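Local coordinates for protein separin (Saccharomyces cerevisiae, PDB 5U1T) that cleaves the MCD1/SCC1 subunit of cohesin as a caspase-like cysteine protease at the onset of anaphase, and is held inactive by securin for most of the cell cycle, at residues A[473-481]-A[502-511]; A[610-619]-A[782-790]. All coordinates share one frame; numbering follows the deposited sequence.

Interaction 1: residues A[473-481]-A[502-511]; sequences VFDFCQNAF and IMLSVLYGNS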
loop_
_atom_site.group_PDB
_atom_site.type_symbol
_atom_site.label_atom_id
_atom_site.label_comp_id
_atom_site.label_asym_id
_atom_site.label_seq_id
_atom_site.Cartn_x
_atom_site.Cartn_y
_atom_site.Cartn_z
ATOM N N VAL A 473 21.491 20.419 16.289
ATOM C CA VAL A 473 21.155 21.453 15.345
ATOM C C VAL A 473 19.918 21.140 14.543
ATOM O O VAL A 473 19.249 22.026 14.092
ATOM C CB VAL A 473 22.336 21.808 14.444
ATOM C CG1 VAL A 473 22.852 20.591 13.740
ATOM C CG2 VAL A 473 21.933 22.846 13.439
ATOM N N PHE A 474 19.623 19.873 14.360
ATOM C CA PHE A 474 18.433 19.490 13.657
ATOM C C PHE A 474 17.250 19.690 14.561
ATOM O O PHE A 474 16.240 20.209 14.183
ATOM C CB PHE A 474 18.526 18.043 13.253
ATOM C CG PHE A 474 18.544 17.855 11.797
ATOM C CD1 PHE A 474 17.386 17.902 11.085
ATOM C CD2 PHE A 474 19.716 17.692 11.146
ATOM C CE1 PHE A 474 17.392 17.757 9.735
ATOM C CE2 PHE A 474 19.740 17.546 9.795
ATOM C CZ PHE A 474 18.573 17.579 9.085
ATOM N N ASP A 475 17.422 19.273 15.790
ATOM C CA ASP A 475 16.434 19.391 16.821
ATOM C C ASP A 475 16.060 20.844 17.034
ATOM O O ASP A 475 14.901 21.166 17.151
ATOM C CB ASP A 475 17.047 18.805 18.073
ATOM C CG ASP A 475 16.098 18.691 19.183
ATOM O OD1 ASP A 475 14.902 18.681 18.939
ATOM O OD2 ASP A 475 16.551 18.598 20.320
ATOM N N PHE A 476 17.047 21.721 17.077
ATOM C CA PHE A 476 16.808 23.130 17.261
ATOM C C PHE A 476 16.145 23.777 16.072
ATOM O O PHE A 476 15.267 24.579 16.220
ATOM C CB PHE A 476 18.123 23.853 17.527
ATOM C CG PHE A 476 17.989 25.341 17.583
ATOM C CD1 PHE A 476 18.029 26.082 16.445
ATOM C CD2 PHE A 476 17.805 25.981 18.768
ATOM C CE1 PHE A 476 17.880 27.435 16.484
ATOM C CE2 PHE A 476 17.663 27.337 18.819
ATOM C CZ PHE A 476 17.695 28.063 17.673
ATOM N N CYS A 477 16.562 23.414 14.878
ATOM C CA CYS A 477 16.020 24.020 13.689
ATOM C C CYS A 477 14.644 23.573 13.308
ATOM O O CYS A 477 13.888 24.338 12.770
ATOM C CB CYS A 477 16.946 23.789 12.523
ATOM S SG CYS A 477 18.369 24.858 12.522
ATOM N N GLN A 478 14.326 22.325 13.581
ATOM C CA GLN A 478 13.024 21.827 13.224
ATOM C C GLN A 478 11.987 22.379 14.140
ATOM O O GLN A 478 10.921 22.734 13.712
ATOM C CB GLN A 478 12.994 20.323 13.206
ATOM C CG GLN A 478 12.798 19.791 11.812
ATOM C CD GLN A 478 13.347 18.424 11.662
ATOM O OE1 GLN A 478 13.220 17.607 12.552
ATOM N NE2 GLN A 478 13.969 18.165 10.544
ATOM N N ASN A 479 12.310 22.452 15.412
ATOM C CA ASN A 479 11.381 23.034 16.364
ATOM C C ASN A 479 11.163 24.526 16.133
ATOM O O ASN A 479 10.049 25.029 16.314
ATOM C CB ASN A 479 11.864 22.795 17.777
ATOM C CG ASN A 479 11.441 21.456 18.289
ATOM O OD1 ASN A 479 10.475 21.350 19.038
ATOM N ND2 ASN A 479 12.134 20.408 17.861
ATOM N N ALA A 480 12.223 25.230 15.732
ATOM C CA ALA A 480 12.120 26.656 15.425
ATOM C C ALA A 480 11.239 26.820 14.199
ATOM O O ALA A 480 10.556 27.828 14.023
ATOM C CB ALA A 480 13.504 27.271 15.185
ATOM N N PHE A 481 11.264 25.808 13.347
ATOM C CA PHE A 481 10.442 25.823 12.151
ATOM C C PHE A 481 8.971 25.600 12.478
ATOM O O PHE A 481 8.113 26.411 12.117
ATOM C CB PHE A 481 10.904 24.765 11.179
ATOM C CG PHE A 481 10.136 24.764 9.907
ATOM C CD1 PHE A 481 8.978 24.005 9.783
ATOM C CD2 PHE A 481 10.561 25.524 8.833
ATOM C CE1 PHE A 481 8.268 24.005 8.626
ATOM C CE2 PHE A 481 9.844 25.513 7.656
ATOM C CZ PHE A 481 8.692 24.748 7.558
ATOM N N ILE A 502 24.573 25.877 8.162
ATOM C CA ILE A 502 23.874 24.681 8.584
ATOM C C ILE A 502 22.439 24.995 9.062
ATOM O O ILE A 502 21.466 24.336 8.644
ATOM C CB ILE A 502 24.686 23.967 9.676
ATOM C CG1 ILE A 502 26.148 23.872 9.220
ATOM C CG2 ILE A 502 24.101 22.605 9.970
ATOM C CD1 ILE A 502 26.961 22.785 9.888
ATOM N N MET A 503 22.300 26.011 9.905
ATOM C CA MET A 503 20.988 26.422 10.374
ATOM C C MET A 503 20.056 26.800 9.228
ATOM O O MET A 503 18.867 26.459 9.259
ATOM C CB MET A 503 21.102 27.605 11.336
ATOM C CG MET A 503 21.670 27.243 12.675
ATOM S SD MET A 503 21.942 28.706 13.699
ATOM C CE MET A 503 20.255 29.240 14.059
ATOM N N LEU A 504 20.584 27.528 8.241
ATOM C CA LEU A 504 19.764 27.944 7.105
ATOM C C LEU A 504 19.335 26.716 6.256
ATOM O O LEU A 504 18.207 26.658 5.739
ATOM C CB LEU A 504 20.507 28.968 6.251
ATOM C CG LEU A 504 20.654 30.375 6.845
ATOM C CD1 LEU A 504 21.620 31.198 6.024
ATOM C CD2 LEU A 504 19.324 31.099 6.951
ATOM N N SER A 505 20.229 25.738 6.145
ATOM C CA SER A 505 19.987 24.543 5.349
ATOM C C SER A 505 18.853 23.661 5.913
ATOM O O SER A 505 17.924 23.293 5.200
ATOM C CB SER A 505 21.272 23.730 5.243
ATOM O OG SER A 505 21.122 22.707 4.278
ATOM N N VAL A 506 18.932 23.344 7.197
ATOM C CA VAL A 506 17.887 22.570 7.833
ATOM C C VAL A 506 16.583 23.344 7.858
ATOM O O VAL A 506 15.537 22.777 7.578
ATOM C CB VAL A 506 18.281 22.145 9.260
ATOM C CG1 VAL A 506 17.115 21.522 9.977
ATOM C CG2 VAL A 506 19.446 21.171 9.205
ATOM N N LEU A 507 16.625 24.640 8.152
ATOM C CA LEU A 507 15.377 25.415 8.240
ATOM C C LEU A 507 14.681 25.578 6.885
ATOM O O LEU A 507 13.485 25.372 6.802
ATOM C CB LEU A 507 15.606 26.799 8.856
ATOM C CG LEU A 507 14.332 27.648 9.015
ATOM C CD1 LEU A 507 13.671 27.454 10.358
ATOM C CD2 LEU A 507 14.612 29.112 8.760
ATOM N N TYR A 508 15.400 25.949 5.834
ATOM C CA TYR A 508 14.733 26.147 4.555
ATOM C C TYR A 508 14.529 24.822 3.817
ATOM O O TYR A 508 13.647 24.708 2.968
ATOM C CB TYR A 508 15.506 27.138 3.681
ATOM C CG TYR A 508 15.183 28.581 4.007
ATOM C CD1 TYR A 508 14.011 29.169 3.544
ATOM C CD2 TYR A 508 16.039 29.360 4.795
ATOM C CE1 TYR A 508 13.691 30.491 3.847
ATOM C CE2 TYR A 508 15.725 30.689 5.094
ATOM C CZ TYR A 508 14.546 31.248 4.613
ATOM O OH TYR A 508 14.206 32.561 4.900
ATOM N N GLY A 509 15.338 23.826 4.156
ATOM C CA GLY A 509 15.119 22.478 3.685
ATOM C C GLY A 509 13.706 22.018 4.009
ATOM O O GLY A 509 13.054 21.393 3.180
ATOM N N ASN A 510 13.235 22.348 5.212
ATOM C CA ASN A 510 11.892 21.988 5.655
ATOM C C ASN A 510 10.805 22.895 5.107
ATOM O O ASN A 510 9.627 22.616 5.283
ATOM C CB ASN A 510 11.810 21.998 7.179
ATOM C CG ASN A 510 12.291 20.702 7.796
ATOM O OD1 ASN A 510 13.460 20.560 8.165
ATOM N ND2 ASN A 510 11.389 19.738 7.903
ATOM N N SER A 511 11.194 23.976 4.444
ATOM C CA SER A 511 10.212 24.929 3.944
ATOM C C SER A 511 9.771 24.595 2.520
ATOM O O SER A 511 10.402 23.804 1.820
ATOM C CB SER A 511 10.764 26.364 3.991
ATOM O OG SER A 511 11.556 26.661 2.850
#

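Interaction 2: residues A[610-619]-A[782-790]; sequences MLLCYLNFNN and QGSRLALLK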
loop_
_atom_site.group_PDB
_atom_site.type_symbol
_atom_site.label_atom_id
_atom_site.label_comp_id
_atom_site.label_asym_id
_atom_site.label_seq_id
_atom_site.Cartn_x
_atom_site.Cartn_y
_atom_site.Cartn_z
ATOM N N MET A 610 12.524 5.564 6.502
ATOM C CA MET A 610 12.350 5.628 5.057
ATOM C C MET A 610 13.093 4.488 4.318
ATOM O O MET A 610 12.744 4.127 3.190
ATOM C CB MET A 610 12.802 6.996 4.551
ATOM C CG MET A 610 12.272 7.417 3.204
ATOM S SD MET A 610 10.615 6.816 2.732
ATOM C CE MET A 610 9.509 7.293 4.099
ATOM N N LEU A 611 14.108 3.922 4.972
ATOM C CA LEU A 611 14.991 2.929 4.357
ATOM C C LEU A 611 14.383 1.545 4.483
ATOM O O LEU A 611 14.384 0.767 3.523
ATOM C CB LEU A 611 16.383 2.960 5.012
ATOM C CG LEU A 611 17.443 1.963 4.527
ATOM C CD1 LEU A 611 17.796 2.212 3.073
ATOM C CD2 LEU A 611 18.681 2.034 5.389
ATOM N N LEU A 612 13.910 1.247 5.694
ATOM C CA LEU A 612 13.150 0.048 5.987
ATOM C C LEU A 612 11.951 -0.033 5.051
ATOM O O LEU A 612 11.708 -1.069 4.426
ATOM C CB LEU A 612 12.682 0.043 7.439
ATOM C CG LEU A 612 13.707 -0.164 8.544
ATOM C CD1 LEU A 612 13.026 -0.126 9.878
ATOM C CD2 LEU A 612 14.424 -1.477 8.374
ATOM N N CYS A 613 11.216 1.068 4.951
ATOM C CA CYS A 613 10.056 1.136 4.082
ATOM C C CYS A 613 10.396 0.966 2.600
ATOM O O CYS A 613 9.621 0.361 1.862
ATOM C CB CYS A 613 9.320 2.453 4.304
ATOM S SG CYS A 613 8.038 2.864 3.111
ATOM N N TYR A 614 11.539 1.461 2.145
ATOM C CA TYR A 614 11.865 1.295 0.732
ATOM C C TYR A 614 12.462 -0.086 0.472
ATOM O O TYR A 614 12.343 -0.610 -0.629
ATOM C CB TYR A 614 12.824 2.375 0.252
ATOM C CG TYR A 614 12.820 2.655 -1.234
ATOM C CD1 TYR A 614 11.638 2.935 -1.908
ATOM C CD2 TYR A 614 14.005 2.686 -1.956
ATOM C CE1 TYR A 614 11.630 3.231 -3.260
ATOM C CE2 TYR A 614 14.010 2.984 -3.313
ATOM C CZ TYR A 614 12.813 3.249 -3.957
ATOM O OH TYR A 614 12.790 3.540 -5.300
ATOM N N LEU A 615 13.123 -0.659 1.474
ATOM C CA LEU A 615 13.601 -2.025 1.362
ATOM C C LEU A 615 12.404 -2.982 1.231
ATOM O O LEU A 615 12.327 -3.815 0.327
ATOM C CB LEU A 615 14.451 -2.418 2.574
ATOM C CG LEU A 615 15.884 -1.902 2.668
ATOM C CD1 LEU A 615 16.483 -2.389 3.967
ATOM C CD2 LEU A 615 16.740 -2.324 1.487
ATOM N N ASN A 616 11.472 -2.835 2.157
ATOM C CA ASN A 616 10.269 -3.631 2.190
ATOM C C ASN A 616 9.412 -3.521 0.926
ATOM O O ASN A 616 8.907 -4.511 0.418
ATOM C CB ASN A 616 9.459 -3.217 3.402
ATOM C CG ASN A 616 8.089 -3.801 3.399
ATOM O OD1 ASN A 616 7.206 -3.359 2.651
ATOM N ND2 ASN A 616 7.881 -4.785 4.261
ATOM N N PHE A 617 9.240 -2.313 0.423
ATOM C CA PHE A 617 8.460 -2.105 -0.781
ATOM C C PHE A 617 9.146 -2.727 -2.002
ATOM O O PHE A 617 8.484 -3.040 -2.990
ATOM C CB PHE A 617 8.220 -0.607 -0.958
ATOM C CG PHE A 617 7.629 -0.204 -2.287
ATOM C CD1 PHE A 617 8.455 0.108 -3.368
ATOM C CD2 PHE A 617 6.266 -0.056 -2.432
ATOM C CE1 PHE A 617 7.926 0.519 -4.573
ATOM C CE2 PHE A 617 5.733 0.358 -3.634
ATOM C CZ PHE A 617 6.567 0.633 -4.716
ATOM N N ASN A 618 10.462 -2.917 -1.934
ATOM C CA ASN A 618 11.186 -3.540 -3.042
ATOM C C ASN A 618 11.542 -4.990 -2.757
ATOM O O ASN A 618 12.255 -5.626 -3.538
ATOM C CB ASN A 618 12.447 -2.759 -3.382
ATOM C CG ASN A 618 12.153 -1.537 -4.211
ATOM O OD1 ASN A 618 12.390 -0.402 -3.781
ATOM N ND2 ASN A 618 11.615 -1.751 -5.406
ATOM N N ASN A 619 11.017 -5.493 -1.642
ATOM C CA ASN A 619 11.193 -6.873 -1.223
ATOM C C ASN A 619 12.685 -7.216 -1.102
ATOM O O ASN A 619 13.148 -8.220 -1.608
ATOM C CB ASN A 619 10.476 -7.841 -2.191
ATOM C CG ASN A 619 9.034 -7.407 -2.523
ATOM O OD1 ASN A 619 8.134 -7.470 -1.673
ATOM N ND2 ASN A 619 8.812 -6.978 -3.771
ATOM N N GLN A 782 5.718 10.067 0.519
ATOM C CA GLN A 782 6.371 8.928 -0.099
ATOM C C GLN A 782 5.998 7.602 0.542
ATOM O O GLN A 782 5.591 6.687 -0.163
ATOM C CB GLN A 782 7.886 9.086 -0.057
ATOM C CG GLN A 782 8.656 7.828 -0.466
ATOM C CD GLN A 782 8.651 7.571 -1.971
ATOM O OE1 GLN A 782 7.723 7.953 -2.688
ATOM N NE2 GLN A 782 9.697 6.924 -2.454
ATOM N N GLY A 783 6.118 7.500 1.867
ATOM C CA GLY A 783 5.793 6.271 2.581
ATOM C C GLY A 783 4.356 5.796 2.373
ATOM O O GLY A 783 4.085 4.606 2.162
ATOM N N SER A 784 3.421 6.731 2.413
ATOM C CA SER A 784 2.035 6.405 2.171
ATOM C C SER A 784 1.746 6.139 0.690
ATOM O O SER A 784 0.857 5.373 0.368
ATOM C CB SER A 784 1.146 7.525 2.696
ATOM O OG SER A 784 0.888 7.304 4.065
ATOM N N ARG A 785 2.490 6.766 -0.213
ATOM C CA ARG A 785 2.249 6.550 -1.630
ATOM C C ARG A 785 2.637 5.117 -1.993
ATOM O O ARG A 785 1.954 4.454 -2.771
ATOM C CB ARG A 785 3.015 7.561 -2.483
ATOM C CG ARG A 785 2.734 7.432 -3.952
ATOM C CD ARG A 785 3.523 8.416 -4.747
ATOM N NE ARG A 785 4.954 8.226 -4.611
ATOM C CZ ARG A 785 5.708 7.581 -5.493
ATOM N NH1 ARG A 785 7.009 7.458 -5.290
ATOM N NH2 ARG A 785 5.168 7.053 -6.581
ATOM N N LEU A 786 3.732 4.641 -1.408
ATOM C CA LEU A 786 4.206 3.301 -1.663
ATOM C C LEU A 786 3.254 2.310 -1.027
ATOM O O LEU A 786 2.983 1.264 -1.599
ATOM C CB LEU A 786 5.631 3.107 -1.125
ATOM C CG LEU A 786 6.727 4.011 -1.685
ATOM C CD1 LEU A 786 8.043 3.776 -0.961
ATOM C CD2 LEU A 786 6.888 3.857 -3.194
ATOM N N ALA A 787 2.749 2.642 0.157
ATOM C CA ALA A 787 1.802 1.775 0.857
ATOM C C ALA A 787 0.595 1.516 -0.031
ATOM O O ALA A 787 0.173 0.379 -0.211
ATOM C CB ALA A 787 1.361 2.399 2.161
ATOM N N LEU A 788 0.073 2.604 -0.590
ATOM C CA LEU A 788 -1.104 2.613 -1.435
ATOM C C LEU A 788 -0.861 1.923 -2.774
ATOM O O LEU A 788 -1.779 1.374 -3.365
ATOM C CB LEU A 788 -1.545 4.053 -1.662
ATOM C CG LEU A 788 -2.821 4.230 -2.459
ATOM C CD1 LEU A 788 -3.936 3.494 -1.751
ATOM C CD2 LEU A 788 -3.118 5.707 -2.554
ATOM N N LEU A 789 0.377 1.973 -3.260
ATOM C CA LEU A 789 0.740 1.275 -4.477
ATOM C C LEU A 789 0.668 -0.227 -4.249
ATOM O O LEU A 789 0.072 -0.957 -5.033
ATOM C CB LEU A 789 2.134 1.688 -4.929
ATOM C CG LEU A 789 2.143 2.978 -5.742
ATOM C CD1 LEU A 789 3.564 3.376 -6.114
ATOM C CD2 LEU A 789 1.281 2.817 -6.993
ATOM N N LYS A 790 1.273 -0.676 -3.158
ATOM C CA LYS A 790 1.281 -2.083 -2.802
ATOM C C LYS A 790 -0.162 -2.559 -2.610
ATOM O O LYS A 790 -0.552 -3.615 -3.098
ATOM C CB LYS A 790 2.123 -2.316 -1.540
ATOM C CG LYS A 790 3.607 -2.572 -1.814
ATOM C CD LYS A 790 3.820 -3.881 -2.658
ATOM C CE LYS A 790 5.328 -4.277 -2.851
ATOM N NZ LYS A 790 5.517 -5.516 -3.712
#

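Interaction 1: residues A[473-481]-A[502-511]
Cys477 and Val506 meet at the middle of this contact, with Cys477 CB 3.4 Å from Val506 CG1. Small side chains suit the spot, because the two backbones come close here: the CA atoms of Cys477 and Leu507 are 5.7 Å apart. Val506 uses both branches. With CG1 anti to the backbone N (chi1 172°), that methyl turns to Cys477, while CG2 lies over one face of the Phe474 ring, 3.8 Å from its centroid, in a CH-pi contact. One turn earlier Val473 CG2 touches Ile502 CG2, and the flexible Met503 chain, bent at chi3, carries its CE to Phe476 CE1 (3.8 Å).

At the other end Phe481 reaches across, its ring covered on one face by Asn510 CB, which stands 4.0 Å from the centroid and almost on the ring normal. Leu507 CD1 packs 3.9 Å from Phe481 CB, and Ser511 CB lies near Phe481 CE2. With an alanine at Phe481, Asn510 CB would probably lose the ring face it rests on, and a gap would be likely to open beside Leu507 CD1.

Farther out, the Phe474 ring meets Phe603 and touches Ile528 and Leu532 of helix 523-533, whereas Phe476 leans on Ile435 of helix 431-444. The axes of segments 473-481 and 502-509 approach to 8.7 Å and cross at -47°, so helices 470-485 and 501-509 form a closely packed, largely apolar pair within the helical domain of separase.

Interaction 2: residues A[610-619]-A[782-790]
A buried, largely apolar contact joins two nearly parallel helices, 602-617 and 782-805, near the centre of the chain. The axes of segments 610-617 and 782-790 come to 10.5 Å at their closest, 20° from parallel, a spacing bridged by large side chains. Phe617 and Leu786 bury the most surface of any residues in it. The Phe617 ring, with CG anti to the backbone N (chi1 170°), projects across the gap so that Leu786 CD2 sits over one face, 3.6 Å from the centroid, while Leu786 CB approaches Phe617 CD2 at 3.5 Å. Leu789 CB comes to the edge of the same ring. The branched leucine serves two partners: Leu786 CD1 meets the edge of the Tyr614 ring, 3.8 Å from Tyr614 CD1. The hydroxyl of Tyr614 is hydrogen-bonded to Leu574 O, giving this buried ring a polar tether.

Towards the start of helix 782-805, Met610 SD packs 3.9 Å from Gln782 CG, and Cys613 SG rests against Gly783 CA. Gln782 OE1 accepts a hydrogen bond from Arg785 NH1 (2.7 Å), tying its amide to its own helix. At the far end Lys790 CG packs 3.7 Å from Phe617 CD2, its aliphatic carbons adding to the apolar surroundings of the ring. Asn619, with positive phi, is the C-prime residue of a Schellman motif closing helix 602-617, beside Lys790 of the neighbouring helix, in an all-helical part of separase.

Overall arrangement
Both contacts pair helices of the helical region, but they differ in reach along the chain: interaction 1 joins helices separated by a short connection, whereas interaction 2 joins helices with 162 residues, mostly helical, between its segments. They follow one another in sequence, their centres are 26 Å apart, and their nearest atoms remain about 13 Å apart without touching. Helix 602-617 relates the two, since its earlier part supplies Ser602, hydrogen-bonded through OG to Gln478 OE1, and Phe603, which meets Phe474, before its later part enters interaction 2. Neither lies at the predicted catalytic cysteine, Cys1497. The chain of another protein approaches both contacts and accepts a hydrogen bond from Arg785 through its backbone.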